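Alpha-galactosidase (Thermus thermophilus, PDB 6LCJ) probably hydrolyses terminal alpha-galactosyl groups off galactosides, as a thermostable hexameric glycosidase of family GH36. Local coordinates at residues 144-158 with 389-401. Residues are numbered along the deposited sequence; the frame is centred on the assembly and turned at random.
Sequences FAAYARLLPRRLSGR and HRLWLMENVHVDP
With chi1 at 46°, CG of Trp-392 lies between the backbone N and the carbonyl carbon and the indole meets Phe-144 and Tyr-147; in Asn-396, CG is anti to the carbonyl carbon (chi1 -51°) and ND2 reaches Ala-148 O and Pro-152 O. These two groups carry the contact with 144-158. The indole is fixed from several directions. The edge of Phe-144 meets the face of the five-membered ring of Trp-392, planes at 54°, with Phe-144 CD2 3.7 Å from Trp-392 CE2, while Leu-393 CG lies over the opposite face, toward the rim. Tyr-147 completes the aromatic cluster obliquely, and a hydrogen bond from Trp-392 NE1 to His-389 O limits rotation of the indole.

Asn-396 shows how one buried amide can tie down a chain leaving a helix. Its ND2 donates to Ala-148 O and to Pro-152 O, each at 2.8 Å, and both acceptors lie near the amide plane. Ala-148 O also accepts from Leu-151 N, which arrives from the other face of the carbonyl plane. The backbone continues the grip where Arg-154 N donates to Asn-396 O (2.9 Å). Nearer solvent, Arg-153 NE makes a salt bridge with Glu-395 OE2 (3.1 Å). Farther along, His-398 NE2 donates to Gly-157 O (2.8 Å), while His-398 ND1 is hydrogen-bonded to Tyr-335 OH.

Helix 140-149, packed against the N-terminal beta domain, and the linker approaching strand 161-164 are thus joined to the 3-10 turn 391-395 and the short link into strand 398-400, both strands belonging to the parallel eight-stranded TIM barrel.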
# COMPACT_ATOMS: atom_id res chain seq x y z
N PHE E 144 -27.64 -6.48 -38.19
CA PHE E 144 -26.35 -5.90 -38.55
C PHE E 144 -26.31 -5.47 -40.00
O PHE E 144 -25.66 -4.47 -40.34
CB PHE E 144 -25.22 -6.90 -38.26
CG PHE E 144 -24.76 -6.86 -36.85
CD1 PHE E 144 -25.41 -7.61 -35.88
CD2 PHE E 144 -23.69 -6.05 -36.48
CE1 PHE E 144 -24.99 -7.57 -34.56
CE2 PHE E 144 -23.26 -6.00 -35.16
CZ PHE E 144 -23.91 -6.76 -34.20
N ALA E 145 -27.00 -6.20 -40.88
CA ALA E 145 -27.10 -5.77 -42.28
C ALA E 145 -27.89 -4.47 -42.42
O ALA E 145 -27.60 -3.67 -43.31
CB ALA E 145 -27.74 -6.89 -43.11
N ALA E 146 -28.87 -4.24 -41.55
CA ALA E 146 -29.65 -3.01 -41.64
C ALA E 146 -28.85 -1.81 -41.12
O ALA E 146 -29.03 -0.70 -41.62
CB ALA E 146 -30.96 -3.16 -40.87
N TYR E 147 -27.99 -2.03 -40.13
CA TYR E 147 -27.09 -0.97 -39.68
C TYR E 147 -26.09 -0.61 -40.77
O TYR E 147 -25.85 0.57 -41.04
CB TYR E 147 -26.38 -1.41 -38.39
CG TYR E 147 -25.34 -0.44 -37.81
CD1 TYR E 147 -25.62 0.92 -37.66
CD2 TYR E 147 -24.10 -0.91 -37.39
CE1 TYR E 147 -24.67 1.78 -37.12
CE2 TYR E 147 -23.15 -0.05 -36.86
CZ TYR E 147 -23.44 1.28 -36.72
OH TYR E 147 -22.49 2.12 -36.18
N ALA E 148 -25.50 -1.62 -41.41
CA ALA E 148 -24.47 -1.36 -42.42
C ALA E 148 -24.99 -0.50 -43.56
O ALA E 148 -24.24 0.32 -44.11
CB ALA E 148 -23.90 -2.68 -42.95
N ARG E 149 -26.28 -0.63 -43.92
CA ARG E 149 -26.84 0.17 -45.01
C ARG E 149 -26.85 1.65 -44.69
O ARG E 149 -26.82 2.48 -45.60
CB ARG E 149 -28.25 -0.29 -45.34
CG ARG E 149 -28.28 -1.55 -46.19
CD ARG E 149 -29.63 -2.18 -46.17
NE ARG E 149 -29.53 -3.63 -46.29
CZ ARG E 149 -30.26 -4.48 -45.58
NH1 ARG E 149 -31.14 -4.01 -44.70
NH2 ARG E 149 -30.11 -5.79 -45.75
N LEU E 150 -26.89 2.00 -43.41
CA LEU E 150 -26.91 3.40 -43.01
C LEU E 150 -25.52 4.00 -42.85
O LEU E 150 -25.40 5.16 -42.43
CB LEU E 150 -27.72 3.54 -41.72
CG LEU E 150 -29.15 3.07 -41.96
CD1 LEU E 150 -29.93 2.99 -40.68
CD2 LEU E 150 -29.83 4.01 -42.96
N LEU E 151 -24.47 3.26 -43.16
CA LEU E 151 -23.12 3.79 -43.06
C LEU E 151 -22.59 4.16 -44.43
O LEU E 151 -23.14 3.76 -45.45
CB LEU E 151 -22.21 2.76 -42.38
CG LEU E 151 -22.61 2.36 -40.95
CD1 LEU E 151 -21.71 1.26 -40.41
CD2 LEU E 151 -22.61 3.57 -40.04
N PRO E 152 -21.51 4.94 -44.50
CA PRO E 152 -20.91 5.22 -45.80
C PRO E 152 -20.46 3.93 -46.47
O PRO E 152 -20.11 2.95 -45.82
CB PRO E 152 -19.71 6.12 -45.45
CG PRO E 152 -20.09 6.74 -44.14
CD PRO E 152 -20.82 5.66 -43.41
N ARG E 153 -20.50 3.95 -47.80
CA ARG E 153 -20.09 2.83 -48.64
C ARG E 153 -19.08 3.32 -49.67
O ARG E 153 -19.11 4.47 -50.09
CB ARG E 153 -21.29 2.19 -49.34
CG ARG E 153 -22.48 2.05 -48.44
CD ARG E 153 -23.69 1.68 -49.23
NE ARG E 153 -23.62 0.34 -49.78
CZ ARG E 153 -23.78 0.04 -51.06
NH1 ARG E 153 -24.01 1.01 -51.93
NH2 ARG E 153 -23.70 -1.22 -51.48
N ARG E 154 -18.18 2.43 -50.06
CA ARG E 154 -17.30 2.68 -51.20
C ARG E 154 -16.89 1.31 -51.73
O ARG E 154 -15.99 0.67 -51.18
CB ARG E 154 -16.10 3.51 -50.81
CG ARG E 154 -15.08 3.60 -51.94
CD ARG E 154 -13.98 4.58 -51.64
NE ARG E 154 -13.06 4.74 -52.76
CZ ARG E 154 -13.03 5.79 -53.58
NH1 ARG E 154 -13.88 6.79 -53.41
NH2 ARG E 154 -12.14 5.84 -54.55
N LEU E 155 -17.58 0.87 -52.79
CA LEU E 155 -17.38 -0.45 -53.39
C LEU E 155 -16.72 -0.25 -54.75
O LEU E 155 -17.38 0.14 -55.72
CB LEU E 155 -18.70 -1.20 -53.47
CG LEU E 155 -19.28 -1.55 -52.09
CD1 LEU E 155 -20.55 -2.38 -52.19
CD2 LEU E 155 -18.23 -2.30 -51.26
N SER E 156 -15.40 -0.49 -54.81
CA SER E 156 -14.58 -0.16 -55.97
C SER E 156 -14.41 -1.39 -56.86
O SER E 156 -13.31 -1.95 -57.02
CB SER E 156 -13.23 0.39 -55.53
OG SER E 156 -13.34 1.69 -54.95
N GLY E 157 -15.53 -1.80 -57.45
CA GLY E 157 -15.55 -3.03 -58.22
C GLY E 157 -15.30 -4.24 -57.35
O GLY E 157 -15.74 -4.31 -56.19
N ARG E 158 -14.64 -5.18 -57.89
CA ARG E 158 -14.33 -6.42 -57.21
C ARG E 158 -12.93 -6.34 -56.61
O ARG E 158 -12.07 -5.65 -57.16
CB ARG E 158 -14.44 -7.61 -58.18
CG ARG E 158 -13.37 -8.70 -58.05
CD ARG E 158 -13.38 -9.71 -59.22
NE ARG E 158 -12.71 -9.20 -60.43
CZ ARG E 158 -11.39 -9.04 -60.55
NH1 ARG E 158 -10.57 -9.32 -59.54
NH2 ARG E 158 -10.88 -8.58 -61.69
N HIS E 389 -16.66 -11.53 -37.11
CA HIS E 389 -17.67 -10.65 -36.52
C HIS E 389 -17.72 -9.29 -37.20
O HIS E 389 -18.40 -8.39 -36.71
CB HIS E 389 -17.43 -10.46 -35.03
CG HIS E 389 -17.55 -11.73 -34.25
ND1 HIS E 389 -16.51 -12.64 -34.15
CD2 HIS E 389 -18.57 -12.25 -33.54
CE1 HIS E 389 -16.89 -13.66 -33.41
NE2 HIS E 389 -18.14 -13.45 -33.02
N ARG E 390 -17.02 -9.12 -38.31
CA ARG E 390 -17.06 -7.87 -39.05
C ARG E 390 -17.46 -8.07 -40.51
O ARG E 390 -17.29 -7.14 -41.32
CB ARG E 390 -15.70 -7.16 -38.94
CG ARG E 390 -15.50 -6.52 -37.58
CD ARG E 390 -14.10 -5.96 -37.42
NE ARG E 390 -14.01 -5.03 -36.30
CZ ARG E 390 -12.89 -4.82 -35.62
NH1 ARG E 390 -11.78 -5.46 -35.96
NH2 ARG E 390 -12.87 -3.95 -34.60
N LEU E 391 -17.99 -9.24 -40.87
CA LEU E 391 -18.30 -9.51 -42.27
C LEU E 391 -19.48 -8.67 -42.77
O LEU E 391 -19.57 -8.42 -43.97
CB LEU E 391 -18.57 -10.99 -42.48
CG LEU E 391 -17.34 -11.89 -42.28
CD1 LEU E 391 -17.73 -13.34 -42.33
CD2 LEU E 391 -16.30 -11.59 -43.34
N TRP E 392 -20.34 -8.19 -41.86
CA TRP E 392 -21.43 -7.29 -42.23
C TRP E 392 -20.93 -6.02 -42.89
O TRP E 392 -21.72 -5.33 -43.55
CB TRP E 392 -22.29 -6.94 -41.01
CG TRP E 392 -21.50 -6.56 -39.79
CD1 TRP E 392 -20.89 -7.40 -38.91
CD2 TRP E 392 -21.24 -5.23 -39.31
NE1 TRP E 392 -20.25 -6.69 -37.93
CE2 TRP E 392 -20.45 -5.35 -38.15
CE3 TRP E 392 -21.59 -3.95 -39.75
CZ2 TRP E 392 -20.01 -4.25 -37.43
CZ3 TRP E 392 -21.15 -2.87 -39.05
CH2 TRP E 392 -20.37 -3.01 -37.89
N LEU E 393 -19.66 -5.69 -42.76
CA LEU E 393 -19.11 -4.52 -43.45
C LEU E 393 -18.89 -4.74 -44.94
O LEU E 393 -18.42 -3.82 -45.61
CB LEU E 393 -17.80 -4.09 -42.81
CG LEU E 393 -18.09 -3.54 -41.42
CD1 LEU E 393 -16.80 -3.49 -40.63
CD2 LEU E 393 -18.76 -2.18 -41.53
N MET E 394 -19.19 -5.93 -45.47
CA MET E 394 -19.05 -6.17 -46.90
C MET E 394 -20.02 -5.32 -47.70
O MET E 394 -19.87 -5.19 -48.92
CB MET E 394 -19.27 -7.65 -47.22
CG MET E 394 -18.06 -8.52 -46.91
SD MET E 394 -18.53 -10.24 -47.12
CE MET E 394 -18.77 -10.30 -48.91
N GLU E 395 -21.03 -4.76 -47.03
CA GLU E 395 -21.90 -3.75 -47.62
C GLU E 395 -21.14 -2.46 -47.93
O GLU E 395 -21.52 -1.72 -48.85
CB GLU E 395 -23.04 -3.47 -46.64
CG GLU E 395 -23.98 -2.37 -47.08
CD GLU E 395 -24.90 -2.80 -48.22
OE1 GLU E 395 -25.01 -4.02 -48.50
OE2 GLU E 395 -25.52 -1.89 -48.83
N ASN E 396 -20.08 -2.16 -47.18
CA ASN E 396 -19.52 -0.82 -47.16
C ASN E 396 -18.11 -0.71 -47.70
O ASN E 396 -17.68 0.39 -48.01
CB ASN E 396 -19.53 -0.26 -45.73
CG ASN E 396 -20.89 -0.37 -45.08
OD1 ASN E 396 -21.26 -1.43 -44.57
ND2 ASN E 396 -21.65 0.72 -45.08
N VAL E 397 -17.38 -1.83 -47.83
CA VAL E 397 -15.98 -1.78 -48.21
C VAL E 397 -15.57 -3.20 -48.55
O VAL E 397 -16.23 -4.16 -48.14
CB VAL E 397 -15.13 -1.19 -47.04
CG1 VAL E 397 -15.21 -2.09 -45.82
CG2 VAL E 397 -13.68 -0.98 -47.46
N HIS E 398 -14.50 -3.34 -49.33
CA HIS E 398 -13.88 -4.65 -49.49
C HIS E 398 -13.27 -5.08 -48.17
O HIS E 398 -12.35 -4.44 -47.65
CB HIS E 398 -12.81 -4.60 -50.58
CG HIS E 398 -13.36 -4.28 -51.93
ND1 HIS E 398 -12.57 -3.80 -52.96
CD2 HIS E 398 -14.62 -4.33 -52.40
CE1 HIS E 398 -13.34 -3.60 -54.02
NE2 HIS E 398 -14.58 -3.92 -53.71
N VAL E 399 -13.79 -6.18 -47.62
CA VAL E 399 -13.37 -6.67 -46.32
C VAL E 399 -12.17 -7.59 -46.51
O VAL E 399 -12.27 -8.63 -47.17
CB VAL E 399 -14.52 -7.38 -45.61
CG1 VAL E 399 -13.99 -8.14 -44.40
CG2 VAL E 399 -15.57 -6.36 -45.22
N ASP E 400 -11.03 -7.19 -45.96
CA ASP E 400 -9.81 -7.96 -46.11
C ASP E 400 -9.61 -8.89 -44.91
O ASP E 400 -9.40 -8.39 -43.80
CB ASP E 400 -8.63 -7.01 -46.25
CG ASP E 400 -7.32 -7.74 -46.47
OD1 ASP E 400 -7.35 -8.99 -46.65
OD2 ASP E 400 -6.26 -7.05 -46.49
N PRO E 401 -9.65 -10.21 -45.08
CA PRO E 401 -9.46 -11.11 -43.93
C PRO E 401 -7.99 -11.41 -43.65
O PRO E 401 -7.71 -12.20 -42.74
CB PRO E 401 -10.21 -12.38 -44.36
CG PRO E 401 -9.96 -12.44 -45.85
CD PRO E 401 -9.77 -10.97 -46.34
O HOH W 1 -25.82 -4.65 -45.49